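Local coordinates for mannose-6-phosphate isomerase (PDB 1QWR), which catalyses the reversible conversion of D-mannose 6-phosphate to D-fructose 6-phosphate, using one zinc ion per subunit, at residues M147-D152 / L212-A217; K99-D104 / K117-Y122. All coordinates share one frame; numbering follows the deposited sequence.

Interaction 2 comes first along the chain: it joins residues 99-104, running off strand 98-100, to residues 117-122 at the start of strand 119-126, and it is a buried contact at the zinc site, about 10 Å from the centre of the chain. Interaction 1 follows, bringing the end of helix 141-149 against the start of helix 214-220 at a partly buried place about 25 Å from that centre. The contacts' centres are about 18 Å apart, but their segments meet where CA of Ala-217 packs 3.3 Å from CG1 of Val-100. Helix 214-220 thus joins the zinc-site segment to the peripheral helix 141-149, which it reaches through Phe-214.

Interaction 1: residues M147-D152 / L212-A217; sequences MINSGD and LHFAKA
Phe-214 carries this contact alone from its side, pushing the far end of its ring against Ile-148 and Asn-149 on the last turn of helix 141-149. Ile-148 meets it with CG2, 3.3 Å from CZ of Phe-214, while its CD1 reaches CE1 of Phe-214 at 3.5 Å; the two branches hold neighbouring ring carbons. Asn-149 comes at the ring's edge, its OD1 3.1 Å from CE2 of Phe-214, with the amide plane turned 86° from the ring plane. With CG opposite the backbone N (chi1 -159°), the Phe-214 ring is thrown out from the first turn of helix 214-220 across to the other helix.

Behind Ile-148, helix 141-149 ends in a Schellman motif: the N of Asp-152 bonds to O of Met-147, and Gly-151, at positive phi, gives its N to O of Ile-148. Asp-152 then caps the next helix, 153-156, whose Trp-153 and Leu-156 also pack on Ile-148. His-213 stands at the N-cap of helix 214-220 and pairs through its backbone with Arg-196, the probable active-site arginine, whose side chain is about 8 Å from that of Phe-214.

Chemically this peripheral packing of two helix ends is mixed: apolar carbon against carbon at Ile-148, and at Asn-149 a partly negative oxygen facing the slightly positive C-H rim of the ring, a weak electrostatic attraction rather than a directed bond.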
loop_
_atom_site.group_PDB
_atom_site.type_symbol
_atom_site.label_atom_id
_atom_site.label_comp_id
_atom_site.label_asym_id
_atom_site.label_seq_id
_atom_site.Cartn_x
_atom_site.Cartn_y
_atom_site.Cartn_z
HETATM N N MSE A 147 15.534 21.584 -14.111
HETATM C CA MSE A 147 16.344 20.656 -13.338
HETATM C C MSE A 147 16.169 19.198 -13.711
HETATM O O MSE A 147 17.076 18.392 -13.498
HETATM C CB MSE A 147 16.074 20.844 -11.860
HETATM C CG MSE A 147 16.512 22.186 -11.389
HETATM SE SE MSE A 147 16.347 22.338 -9.511
HETATM C CE MSE A 147 18.006 21.500 -8.985
ATOM N N ILE A 148 15.014 18.847 -14.265
ATOM C CA ILE A 148 14.791 17.471 -14.677
ATOM C C ILE A 148 15.500 17.269 -16.010
ATOM O O ILE A 148 16.094 16.219 -16.247
ATOM C CB ILE A 148 13.284 17.140 -14.852
ATOM C CG1 ILE A 148 12.592 17.105 -13.485
ATOM C CG2 ILE A 148 13.117 15.800 -15.563
ATOM C CD1 ILE A 148 11.104 16.818 -13.559
ATOM N N ASN A 149 15.440 18.285 -16.872
ATOM C CA ASN A 149 16.081 18.210 -18.182
ATOM C C ASN A 149 17.595 18.110 -18.104
ATOM O O ASN A 149 18.217 17.499 -18.965
ATOM C CB ASN A 149 15.697 19.409 -19.062
ATOM C CG ASN A 149 14.345 19.234 -19.719
ATOM O OD1 ASN A 149 13.930 18.112 -20.003
ATOM N ND2 ASN A 149 13.654 20.341 -19.977
ATOM N N SER A 150 18.197 18.705 -17.083
ATOM C CA SER A 150 19.644 18.632 -16.963
ATOM C C SER A 150 20.007 17.473 -16.036
ATOM O O SER A 150 21.160 17.312 -15.621
ATOM C CB SER A 150 20.214 19.962 -16.445
ATOM O OG SER A 150 19.811 20.233 -15.118
ATOM N N GLY A 151 19.002 16.660 -15.727
ATOM C CA GLY A 151 19.206 15.514 -14.865
ATOM C C GLY A 151 19.920 15.839 -13.575
ATOM O O GLY A 151 20.663 15.009 -13.058
ATOM N N ASP A 152 19.702 17.041 -13.053
ATOM C CA ASP A 152 20.325 17.460 -11.806
ATOM C C ASP A 152 19.538 16.858 -10.648
ATOM O O ASP A 152 18.967 17.574 -9.828
ATOM C CB ASP A 152 20.323 18.984 -11.697
ATOM C CG ASP A 152 20.961 19.483 -10.412
ATOM O OD1 ASP A 152 20.928 20.709 -10.167
ATOM O OD2 ASP A 152 21.496 18.659 -9.644
ATOM N N LEU A 212 7.950 6.996 -19.761
ATOM C CA LEU A 212 8.104 8.173 -18.907
ATOM C C LEU A 212 6.929 9.088 -19.285
ATOM O O LEU A 212 6.415 9.009 -20.403
ATOM C CB LEU A 212 9.448 8.871 -19.156
ATOM C CG LEU A 212 10.719 8.034 -18.938
ATOM C CD1 LEU A 212 11.954 8.935 -19.074
ATOM C CD2 LEU A 212 10.698 7.386 -17.557
ATOM N N HIS A 213 6.491 9.928 -18.355
ATOM C CA HIS A 213 5.352 10.812 -18.593
ATOM C C HIS A 213 5.758 12.174 -18.053
ATOM O O HIS A 213 5.204 12.645 -17.062
ATOM C CB HIS A 213 4.132 10.297 -17.814
ATOM C CG HIS A 213 4.046 8.801 -17.739
ATOM N ND1 HIS A 213 3.238 8.054 -18.572
ATOM C CD2 HIS A 213 4.693 7.910 -16.947
ATOM C CE1 HIS A 213 3.388 6.769 -18.291
ATOM N NE2 HIS A 213 4.265 6.656 -17.309
ATOM N N PHE A 214 6.736 12.792 -18.709
ATOM C CA PHE A 214 7.269 14.080 -18.282
ATOM C C PHE A 214 6.228 15.202 -18.107
ATOM O O PHE A 214 6.133 15.796 -17.038
ATOM C CB PHE A 214 8.365 14.523 -19.270
ATOM C CG PHE A 214 9.328 15.541 -18.708
ATOM C CD1 PHE A 214 9.202 16.005 -17.401
ATOM C CD2 PHE A 214 10.365 16.039 -19.494
ATOM C CE1 PHE A 214 10.091 16.955 -16.883
ATOM C CE2 PHE A 214 11.262 16.991 -18.987
ATOM C CZ PHE A 214 11.122 17.447 -17.680
ATOM N N ALA A 215 5.462 15.485 -19.152
ATOM C CA ALA A 215 4.455 16.546 -19.116
ATOM C C ALA A 215 3.436 16.321 -18.015
ATOM O O ALA A 215 3.180 17.203 -17.192
ATOM C CB ALA A 215 3.739 16.640 -20.472
ATOM N N LYS A 216 2.857 15.128 -17.998
ATOM C CA LYS A 216 1.858 14.820 -16.989
ATOM C C LYS A 216 2.419 14.909 -15.581
ATOM O O LYS A 216 1.738 15.379 -14.675
ATOM C CB LYS A 216 1.253 13.437 -17.240
ATOM C CG LYS A 216 0.255 13.416 -18.398
ATOM C CD LYS A 216 -0.410 12.060 -18.547
ATOM C CE LYS A 216 -1.544 12.109 -19.547
ATOM N NZ LYS A 216 -2.233 10.797 -19.646
ATOM N N ALA A 217 3.658 14.458 -15.388
ATOM C CA ALA A 217 4.269 14.510 -14.068
ATOM C C ALA A 217 4.407 15.959 -13.623
ATOM O O ALA A 217 4.107 16.317 -12.481
ATOM C CB ALA A 217 5.657 13.847 -14.094
#

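Interaction 2: residues K99-D104 / K117-Y122; sequences KVHPDD and KTECWY. With ZN (zinc ion), chain E; SO4 (sulfate ion), chain C.
The imidazole of His-101 has the side chain of Lys-117 over one face and the zinc ion in its plane at one edge. CD of Lys-117 makes a CH-pi contact, 3.9 Å from the ring centroid of His-101 and displaced toward the rim, while NE2 of His-101 binds zinc at 2.5 Å. The carboxylate of Glu-119, its plane 67° from that of the ring, reaches the same metal with OE2, also at 2.5 Å. His-176 and water 1 complete the ligands of this site, which lies in the cupin-type catalytic domain of type I phosphomannose isomerases.

Lys-117 runs out nearly straight across the imidazole and bends only at its last torsion (chi4 -72°), which brings NZ round to OE1 of Glu-119 at 3.2 Å. That salt bridge, its hydrogen bond weak, uses the carboxylate oxygen that does not bind the metal. Glu-119 reaches inward because its CG sits between the backbone N and carbonyl carbon (chi1 59°), the chain then extended. ND1 of His-101 is bonded to O of Ala-193, which fixes the ring's rotation and points NE2 at the zinc.

The backbones are tied by one bond, N of Lys-117 to O of Pro-102 at 3.0 Å. Upstream, Lys-99 grips a sulfate, probably from the crystallisation liquor, through NZ, 2.9 Å from its O4; Arg-196 and Arg-210 bind the same anion, consistent with a pocket for the substrate phosphate.

With an alanine here instead of Lys-117, OE1 of Glu-119 would probably lose its salt-bridge partner and the His-101 face its CH-pi cover. The carboxylate is held at both oxygens, one on the metal and the other in the salt bridge, so Lys-117 acts as a second-shell residue that helps place Glu-119.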
loop_
_atom_site.group_PDB
_atom_site.type_symbol
_atom_site.label_atom_id
_atom_site.label_comp_id
_atom_site.label_asym_id
_atom_site.label_seq_id
_atom_site.Cartn_x
_atom_site.Cartn_y
_atom_site.Cartn_z
ATOM N N LYS A 99 8.854 9.357 -9.524
ATOM C CA LYS A 99 7.516 9.561 -10.052
ATOM C C LYS A 99 6.614 10.450 -9.218
ATOM O O LYS A 99 6.976 10.872 -8.120
ATOM C CB LYS A 99 6.862 8.174 -10.182
ATOM C CG LYS A 99 6.948 7.342 -8.887
ATOM C CD LYS A 99 6.621 5.874 -9.155
ATOM C CE LYS A 99 6.944 4.994 -7.956
ATOM N NZ LYS A 99 8.291 4.368 -8.048
ATOM N N VAL A 100 5.427 10.710 -9.766
ATOM C CA VAL A 100 4.392 11.487 -9.094
ATOM C C VAL A 100 3.040 10.853 -9.451
ATOM O O VAL A 100 2.848 10.375 -10.579
ATOM C CB VAL A 100 4.387 12.972 -9.552
ATOM C CG1 VAL A 100 4.323 13.051 -11.056
ATOM C CG2 VAL A 100 3.188 13.704 -8.958
ATOM N N HIS A 101 2.109 10.844 -8.496
ATOM C CA HIS A 101 0.776 10.301 -8.738
ATOM C C HIS A 101 -0.179 11.470 -8.757
ATOM O O HIS A 101 -0.071 12.368 -7.932
ATOM C CB HIS A 101 0.333 9.348 -7.608
ATOM C CG HIS A 101 1.210 8.156 -7.458
ATOM N ND1 HIS A 101 1.352 7.212 -8.453
ATOM C CD2 HIS A 101 1.968 7.727 -6.417
ATOM C CE1 HIS A 101 2.162 6.255 -8.032
ATOM N NE2 HIS A 101 2.546 6.544 -6.803
ATOM N N PRO A 102 -1.126 11.474 -9.704
ATOM C CA PRO A 102 -2.085 12.575 -9.772
ATOM C C PRO A 102 -3.161 12.443 -8.704
ATOM O O PRO A 102 -3.334 11.369 -8.096
ATOM C CB PRO A 102 -2.666 12.434 -11.168
ATOM C CG PRO A 102 -2.697 10.937 -11.348
ATOM C CD PRO A 102 -1.328 10.526 -10.822
ATOM N N ASP A 103 -3.889 13.541 -8.483
ATOM C CA ASP A 103 -4.976 13.543 -7.521
ATOM C C ASP A 103 -6.220 13.053 -8.259
ATOM O O ASP A 103 -6.146 12.766 -9.459
ATOM C CB ASP A 103 -5.168 14.957 -6.922
ATOM C CG ASP A 103 -5.734 15.970 -7.918
ATOM O OD1 ASP A 103 -5.729 15.715 -9.128
ATOM O OD2 ASP A 103 -6.182 17.042 -7.466
ATOM N N ASP A 104 -7.352 12.931 -7.564
ATOM C CA ASP A 104 -8.571 12.426 -8.195
ATOM C C ASP A 104 -9.021 13.240 -9.418
ATOM O O ASP A 104 -9.498 12.690 -10.427
ATOM C CB ASP A 104 -9.736 12.396 -7.190
ATOM C CG ASP A 104 -9.568 11.348 -6.106
ATOM O OD1 ASP A 104 -8.713 10.438 -6.254
ATOM O OD2 ASP A 104 -10.322 11.424 -5.098
ATOM N N LYS A 117 -3.946 8.846 -6.665
ATOM C CA LYS A 117 -3.221 7.864 -5.852
ATOM C C LYS A 117 -2.439 8.442 -4.658
ATOM O O LYS A 117 -1.206 8.473 -4.648
ATOM C CB LYS A 117 -2.284 7.019 -6.744
ATOM C CG LYS A 117 -1.829 5.631 -6.228
ATOM C CD LYS A 117 -1.269 4.857 -7.477
ATOM C CE LYS A 117 -0.705 3.493 -7.241
ATOM N NZ LYS A 117 0.581 3.539 -6.537
ATOM N N THR A 118 -3.172 8.937 -3.673
ATOM C CA THR A 118 -2.544 9.364 -2.428
ATOM C C THR A 118 -2.214 7.993 -1.808
ATOM O O THR A 118 -2.970 7.035 -1.994
ATOM C CB THR A 118 -3.544 10.134 -1.570
ATOM O OG1 THR A 118 -3.627 11.470 -2.081
ATOM C CG2 THR A 118 -3.106 10.178 -0.089
ATOM N N GLU A 119 -1.088 7.883 -1.104
ATOM C CA GLU A 119 -0.687 6.600 -0.538
ATOM C C GLU A 119 0.204 6.796 0.681
ATOM O O GLU A 119 0.504 7.918 1.074
ATOM C CB GLU A 119 0.081 5.800 -1.593
ATOM C CG GLU A 119 1.325 6.565 -2.061
ATOM C CD GLU A 119 2.107 5.853 -3.136
ATOM O OE1 GLU A 119 1.530 5.004 -3.829
ATOM O OE2 GLU A 119 3.312 6.156 -3.286
ATOM N N CYS A 120 0.598 5.692 1.297
ATOM C CA CYS A 120 1.479 5.771 2.450
ATOM C C CYS A 120 2.308 4.491 2.542
ATOM O O CYS A 120 1.947 3.430 1.982
ATOM C CB CYS A 120 0.668 6.031 3.727
ATOM S SG CYS A 120 -0.391 4.629 4.190
ATOM N N TRP A 121 3.438 4.603 3.219
ATOM C CA TRP A 121 4.360 3.492 3.348
ATOM C C TRP A 121 4.700 3.153 4.780
ATOM O O TRP A 121 5.015 4.045 5.579
ATOM C CB TRP A 121 5.696 3.804 2.664
ATOM C CG TRP A 121 5.618 4.126 1.236
ATOM C CD1 TRP A 121 4.831 3.530 0.299
ATOM C CD2 TRP A 121 6.400 5.112 0.547
ATOM N NE1 TRP A 121 5.075 4.080 -0.937
ATOM C CE2 TRP A 121 6.033 5.056 -0.811
ATOM C CE3 TRP A 121 7.376 6.036 0.953
ATOM C CZ2 TRP A 121 6.603 5.888 -1.776
ATOM C CZ3 TRP A 121 7.951 6.870 -0.009
ATOM C CH2 TRP A 121 7.563 6.791 -1.357
ATOM N N TYR A 122 4.610 1.871 5.106
ATOM C CA TYR A 122 5.047 1.415 6.411
ATOM C C TYR A 122 6.270 0.588 6.060
ATOM O O TYR A 122 6.183 -0.366 5.283
ATOM C CB TYR A 122 4.034 0.502 7.111
ATOM C CG TYR A 122 4.637 -0.129 8.335
ATOM C CD1 TYR A 122 4.877 0.636 9.480
ATOM C CD2 TYR A 122 5.052 -1.477 8.335
ATOM C CE1 TYR A 122 5.521 0.085 10.593
ATOM C CE2 TYR A 122 5.697 -2.039 9.452
ATOM C CZ TYR A 122 5.933 -1.245 10.575
ATOM O OH TYR A 122 6.636 -1.752 11.659
HETATM ZN ZN ZN E . 4.360 5.464 -5.453
HETATM S S SO4 C . 7.554 1.951 -10.577
HETATM O O1 SO4 C . 8.940 2.480 -10.621
HETATM O O2 SO4 C . 7.536 0.550 -11.009
HETATM O O3 SO4 C . 6.674 2.762 -11.432
HETATM O O4 SO4 C . 7.071 2.026 -9.184
HETATM O O HOH W 1 2.535 3.639 -5.741
#